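Local coordinates for mycobacterium tuberculosis paralogous family 11 (Mycobacterium smegmatis, PDB 4Y9I), which probably binds the deazaflavin coenzyme F420 and uses its reduced form to reduce quinones, as a split-barrel oxidoreductase of the F420H(2)-dependent quinone reductase family, at residues V39-G44 and P95-Y100; E81-W86 and D105-V110. One frame throughout, in Å; residues are numbered along the deposited sequence. Where two conformers were deposited one is given.

Contact 1 (V39-G44 and P95-Y100); sequences VASKGG and PPYAEY
Tyr97 and Tyr100, three residues apart on helix 96-102, turn their rings to the loop that leaves strand 35-39, one ring taking a valine methyl, the other the glycine backbone. Val39 comes at the Tyr97 ring from the opposite direction and lays CG1 over one face, 3.9 Å from the ring centroid and 24° off the normal, a CH-pi contact. That methyl is anti to the backbone N (chi1 176°), with the branched valine offering CB and CG2 to the hydroxyl end of the same ring. Ser41 meets Tyr97 at the edge, OG lying 3.4 Å from CE1, while its CB approaches Tyr100 CD2 obliquely. Gly44 CA stands 3.9 Å from the Tyr100 centroid in a second CH-pi contact, beside Gly43 C. Both glycines have positive phi, and having no side chain they let the backbone itself lie close on the ring. Pro96 O lies over the opposite face, toward its rim. One water links Tyr97 OH (2.8 Å) to Val39 O (2.7 Å), and a second joins Tyr97 OH to Val39 N. Mainly apolar and CH-pi contacts thus seat helix 96-102 on the loop leaving this barrel strand, beside the inverse gamma turn centred on Ala40, while water satisfies the strand-end backbone.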
loop_
_atom_site.group_PDB
_atom_site.type_symbol
_atom_site.label_atom_id
_atom_site.label_comp_id
_atom_site.label_asym_id
_atom_site.label_seq_id
_atom_site.Cartn_x
_atom_site.Cartn_y
_atom_site.Cartn_z
ATOM N N VAL A 39 1.172 -1.765 2.187
ATOM C CA VAL A 39 1.138 -2.422 3.527
ATOM C C VAL A 39 0.363 -1.505 4.459
ATOM O O VAL A 39 0.746 -0.376 4.718
ATOM C CB VAL A 39 2.537 -2.682 4.038
ATOM C CG1 VAL A 39 2.496 -3.257 5.454
ATOM C CG2 VAL A 39 3.302 -3.560 3.058
ATOM N N ALA A 40 -0.816 -1.995 4.912
ATOM C CA ALA A 40 -1.734 -1.208 5.744
ATOM C C ALA A 40 -1.376 -1.246 7.245
ATOM O O ALA A 40 -2.168 -1.665 8.061
ATOM C CB ALA A 40 -3.207 -1.654 5.493
ATOM N N SER A 41 -0.128 -0.865 7.544
ATOM C CA SER A 41 0.289 -0.650 8.902
ATOM C C SER A 41 0.059 0.770 9.209
ATOM O O SER A 41 -0.397 1.523 8.368
ATOM C CB SER A 41 1.707 -1.027 9.085
ATOM O OG SER A 41 2.537 -0.398 8.150
ATOM N N LYS A 42 0.345 1.136 10.435
ATOM C CA LYS A 42 0.195 2.477 10.904
ATOM C C LYS A 42 1.339 2.751 11.887
ATOM O O LYS A 42 1.111 3.145 13.058
ATOM C CB LYS A 42 -1.145 2.707 11.630
ATOM C CG LYS A 42 -1.489 4.161 11.627
ATOM C CD LYS A 42 -2.670 4.543 12.485
ATOM C CE LYS A 42 -2.500 6.000 12.905
ATOM N NZ LYS A 42 -2.517 6.964 11.819
ATOM N N GLY A 43 2.546 2.496 11.450
ATOM C CA GLY A 43 3.744 2.903 12.180
ATOM C C GLY A 43 3.964 2.189 13.457
ATOM O O GLY A 43 4.723 2.689 14.317
ATOM N N GLY A 44 3.381 1.005 13.593
ATOM C CA GLY A 44 3.537 0.177 14.791
ATOM C C GLY A 44 2.341 0.308 15.761
ATOM O O GLY A 44 2.208 -0.490 16.694
ATOM N N PRO A 95 12.472 -3.822 6.974
ATOM C CA PRO A 95 12.397 -4.816 8.064
ATOM C C PRO A 95 11.515 -4.484 9.247
ATOM O O PRO A 95 10.922 -5.423 9.815
ATOM C CB PRO A 95 13.896 -4.944 8.490
ATOM C CG PRO A 95 14.621 -4.759 7.182
ATOM C CD PRO A 95 13.830 -3.744 6.409
ATOM N N PRO A 96 11.410 -3.208 9.692
ATOM C CA PRO A 96 10.540 -2.982 10.816
ATOM C C PRO A 96 9.053 -3.336 10.614
ATOM O O PRO A 96 8.345 -3.460 11.591
ATOM C CB PRO A 96 10.734 -1.489 11.113
ATOM C CG PRO A 96 12.107 -1.191 10.562
ATOM C CD PRO A 96 12.153 -1.981 9.291
ATOM N N TYR A 97 8.621 -3.573 9.381
ATOM C CA TYR A 97 7.282 -4.121 9.174
ATOM C C TYR A 97 7.063 -5.384 10.021
ATOM O O TYR A 97 6.012 -5.567 10.590
ATOM C CB TYR A 97 7.014 -4.446 7.719
ATOM C CG TYR A 97 6.633 -3.290 6.822
ATOM C CD1 TYR A 97 5.704 -2.324 7.257
ATOM C CD2 TYR A 97 7.116 -3.226 5.522
ATOM C CE1 TYR A 97 5.297 -1.318 6.404
ATOM C CE2 TYR A 97 6.696 -2.212 4.656
ATOM C CZ TYR A 97 5.792 -1.263 5.099
ATOM O OH TYR A 97 5.344 -0.267 4.209
ATOM N N ALA A 98 8.082 -6.223 10.119
ATOM C CA ALA A 98 7.917 -7.420 10.953
ATOM C C ALA A 98 7.785 -7.091 12.465
ATOM O O ALA A 98 7.034 -7.761 13.196
ATOM C CB ALA A 98 9.076 -8.317 10.758
ATOM N N GLU A 99 8.498 -6.078 12.895
ATOM C CA GLU A 99 8.278 -5.575 14.211
ATOM C C GLU A 99 6.856 -5.055 14.436
ATOM O O GLU A 99 6.308 -5.306 15.436
ATOM C CB GLU A 99 9.308 -4.517 14.566
ATOM C CG GLU A 99 10.702 -5.056 14.787
ATOM C CD GLU A 99 10.792 -6.170 15.837
ATOM O OE1 GLU A 99 10.086 -6.131 16.867
ATOM O OE2 GLU A 99 11.605 -7.084 15.618
ATOM N N TYR A 100 6.322 -4.314 13.487
ATOM C CA TYR A 100 4.920 -3.913 13.575
ATOM C C TYR A 100 3.997 -5.123 13.752
ATOM O O TYR A 100 3.050 -5.093 14.572
ATOM C CB TYR A 100 4.478 -3.157 12.346
ATOM C CG TYR A 100 5.157 -1.860 12.016
ATOM C CD1 TYR A 100 6.082 -1.251 12.889
ATOM C CD2 TYR A 100 4.894 -1.243 10.838
ATOM C CE1 TYR A 100 6.694 -0.022 12.517
ATOM C CE2 TYR A 100 5.495 -0.071 10.441
ATOM C CZ TYR A 100 6.409 0.553 11.293
ATOM O OH TYR A 100 6.967 1.773 10.861
HETATM O O HOH W 1 3.026 1.033 5.039
HETATM O O HOH W 2 3.737 -0.445 1.428
#

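Contact 2 (E81-W86 and D105-V110); sequences EEREHW and DRLIPV
Arg83 slides its guanidinium under Leu107, whose CB covers one face 3.7 Å above the plane, and points its edge at the backbone beyond. There NE and NH2 both grip Ile108 O side-on, at 3.1 Å and 2.7 Å. The NH2 bond is the straighter (156° at the hydrogen) and uses a lone pair in the carbonyl plane; NE comes in tilted from that plane. CG anti to the backbone N (chi1 -172°) and an extended chain carry the group from helix 80-93 across to the loop, a span that suits arginine's length and its several N-H donors. The third nitrogen turns back: in the conformer given, NH1 makes a salt bridge with Glu84 OE2, 2.7 Å away, on the syn side of the carboxylate but 35° out of its plane. Val110, beta-branched and at the start of strand 110-113, turns its two methyls to the helix, CG2 near Arg83 NE and CG1 facing Trp86 CB at 4.3 Å. The in-plane NE and NH2 pair sets the rotation of the guanidinium, helped by Glu84 in that conformer, whose carboxylate probably offsets the charge of this buried arginine; the pair of hydrogen bonds satisfies the Ile108 carbonyl where the chain has no regular structure.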
loop_
_atom_site.group_PDB
_atom_site.type_symbol
_atom_site.label_atom_id
_atom_site.label_comp_id
_atom_site.label_asym_id
_atom_site.label_seq_id
_atom_site.Cartn_x
_atom_site.Cartn_y
_atom_site.Cartn_z
ATOM N N GLU A 81 -1.438 -17.650 0.825
ATOM C CA GLU A 81 -0.043 -17.720 0.373
ATOM C C GLU A 81 0.392 -16.457 -0.442
ATOM O O GLU A 81 1.565 -16.073 -0.423
ATOM C CB GLU A 81 0.202 -19.024 -0.409
ATOM C CG GLU A 81 0.067 -20.234 0.522
ATOM C CD GLU A 81 0.263 -21.632 -0.103
ATOM O OE1 GLU A 81 0.011 -21.831 -1.325
ATOM O OE2 GLU A 81 0.632 -22.547 0.689
ATOM N N GLU A 82 -0.498 -15.901 -1.215
ATOM C CA GLU A 82 -0.118 -14.711 -1.947
ATOM C C GLU A 82 0.195 -13.518 -1.011
ATOM O O GLU A 82 1.114 -12.784 -1.223
ATOM C CB GLU A 82 -1.194 -14.380 -2.977
ATOM C CG GLU A 82 -1.010 -15.119 -4.325
ATOM C CD GLU A 82 0.438 -15.425 -4.734
ATOM O OE1 GLU A 82 0.863 -16.545 -4.551
ATOM O OE2 GLU A 82 1.097 -14.573 -5.245
ATOM N N ARG A 83 -0.574 -13.387 0.029
ATOM C CA ARG A 83 -0.230 -12.383 1.041
ATOM C C ARG A 83 1.122 -12.661 1.638
ATOM O O ARG A 83 1.941 -11.768 1.866
ATOM C CB ARG A 83 -1.249 -12.299 2.171
ATOM C CG ARG A 83 -0.948 -11.123 3.085
ATOM C CD ARG A 83 -1.684 -11.229 4.395
ATOM N NE ARG A 83 -1.097 -10.284 5.315
ATOM C CZ ARG A 83 0.073 -10.408 5.948
ATOM N NH1 ARG A 83 0.763 -11.540 5.927
ATOM N NH2 ARG A 83 0.475 -9.462 6.773
ATOM N N GLU A 84 1.361 -13.915 1.957
ATOM C CA GLU A 84 2.635 -14.272 2.527
ATOM C C GLU A 84 3.784 -13.875 1.638
ATOM O O GLU A 84 4.797 -13.457 2.103
ATOM C CB GLU A 84 2.679 -15.776 2.961
ATOM C CG GLU A 84 1.687 -16.078 4.076
ATOM C CD GLU A 84 1.638 -15.053 5.284
ATOM O OE1 GLU A 84 2.531 -15.130 6.162
ATOM O OE2 GLU A 84 0.699 -14.198 5.399
ATOM N N HIS A 85 3.599 -14.085 0.344
ATOM C CA HIS A 85 4.653 -13.773 -0.611
ATOM C C HIS A 85 4.977 -12.260 -0.596
ATOM O O HIS A 85 6.143 -11.873 -0.501
ATOM C CB HIS A 85 4.193 -14.211 -1.989
ATOM C CG HIS A 85 5.083 -13.749 -3.080
ATOM N ND1 HIS A 85 6.377 -14.197 -3.238
ATOM C CD2 HIS A 85 4.892 -12.844 -4.064
ATOM C CE1 HIS A 85 6.930 -13.589 -4.271
ATOM N NE2 HIS A 85 6.055 -12.748 -4.775
ATOM N N TRP A 86 3.946 -11.442 -0.686
ATOM C CA TRP A 86 4.148 -10.004 -0.686
ATOM C C TRP A 86 4.621 -9.497 0.678
ATOM O O TRP A 86 5.342 -8.513 0.732
ATOM C CB TRP A 86 2.899 -9.298 -1.195
ATOM C CG TRP A 86 2.770 -9.447 -2.660
ATOM C CD1 TRP A 86 2.059 -10.396 -3.336
ATOM C CD2 TRP A 86 3.320 -8.589 -3.653
ATOM N NE1 TRP A 86 2.197 -10.225 -4.674
ATOM C CE2 TRP A 86 2.918 -9.096 -4.914
ATOM C CE3 TRP A 86 4.087 -7.424 -3.628
ATOM C CZ2 TRP A 86 3.292 -8.484 -6.108
ATOM C CZ3 TRP A 86 4.420 -6.849 -4.822
ATOM C CH2 TRP A 86 4.006 -7.359 -6.013
ATOM N N ASP A 105 -1.874 -10.011 16.830
ATOM C CA ASP A 105 -2.077 -11.314 16.228
ATOM C C ASP A 105 -2.773 -11.194 14.917
ATOM O O ASP A 105 -2.605 -12.100 14.104
ATOM C CB ASP A 105 -2.874 -12.218 17.157
ATOM C CG ASP A 105 -1.961 -12.936 18.115
ATOM O OD1 ASP A 105 -1.261 -13.855 17.648
ATOM O OD2 ASP A 105 -1.893 -12.525 19.261
ATOM N N ARG A 106 -3.473 -10.061 14.663
ATOM C CA ARG A 106 -4.142 -9.940 13.367
ATOM C C ARG A 106 -3.145 -9.575 12.261
ATOM O O ARG A 106 -2.381 -8.604 12.407
ATOM C CB ARG A 106 -5.181 -8.871 13.497
ATOM C CG ARG A 106 -5.887 -8.448 12.274
ATOM C CD ARG A 106 -6.906 -7.370 12.683
ATOM N NE ARG A 106 -7.963 -7.918 13.573
ATOM C CZ ARG A 106 -9.058 -8.574 13.140
ATOM N NH1 ARG A 106 -9.273 -8.797 11.815
ATOM N NH2 ARG A 106 -9.909 -9.025 14.028
ATOM N N LEU A 107 -3.160 -10.329 11.174
ATOM C CA LEU A 107 -2.232 -10.039 10.049
ATOM C C LEU A 107 -2.461 -8.621 9.606
ATOM O O LEU A 107 -3.629 -8.136 9.373
ATOM C CB LEU A 107 -2.450 -10.962 8.866
ATOM C CG LEU A 107 -2.042 -12.403 9.051
ATOM C CD1 LEU A 107 -2.333 -13.209 7.817
ATOM C CD2 LEU A 107 -0.601 -12.578 9.482
ATOM N N ILE A 108 -1.337 -7.927 9.383
ATOM C CA ILE A 108 -1.425 -6.582 8.782
ATOM C C ILE A 108 -1.948 -6.739 7.339
ATOM O O ILE A 108 -1.376 -7.481 6.555
ATOM C CB ILE A 108 -0.048 -5.867 8.834
ATOM C CG1 ILE A 108 0.334 -5.572 10.272
ATOM C CG2 ILE A 108 -0.016 -4.566 8.035
ATOM C CD1 ILE A 108 1.782 -5.222 10.486
ATOM N N PRO A 109 -3.000 -5.993 6.985
ATOM C CA PRO A 109 -3.482 -6.167 5.595
ATOM C C PRO A 109 -2.424 -5.719 4.607
ATOM O O PRO A 109 -1.730 -4.711 4.860
ATOM C CB PRO A 109 -4.708 -5.262 5.522
ATOM C CG PRO A 109 -5.146 -5.100 6.970
ATOM C CD PRO A 109 -3.864 -5.124 7.781
ATOM N N VAL A 110 -2.369 -6.399 3.458
ATOM C CA VAL A 110 -1.500 -6.013 2.329
ATOM C C VAL A 110 -2.377 -6.047 1.148
ATOM O O VAL A 110 -2.998 -7.102 0.849
ATOM C CB VAL A 110 -0.305 -6.962 2.149
ATOM C CG1 VAL A 110 0.611 -6.503 1.074
ATOM C CG2 VAL A 110 0.388 -7.095 3.521
#

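How the contacts relate
From the N terminus, the chain first passes Val39-Gly44, the loop after strand 35-39, then runs through helix 51-57 and two strands to helix 80-93, which carries Glu81-Trp86. Helix 96-102 returns to the first loop, so contact 1 closes 50 intervening residues; Asp105-Val110 then returns to helix 80-93, and contact 2 closes only 18. The segments alternate, so the two closures cross. They also touch directly: Ala40 N probably bonds to Pro109 O at 2.9 Å, and Ile108 CG2 packs on Val39 CG1. Together they tie the two consecutive helices to the barrel where neighbouring strands 35-39 and 110-113 meet the loops.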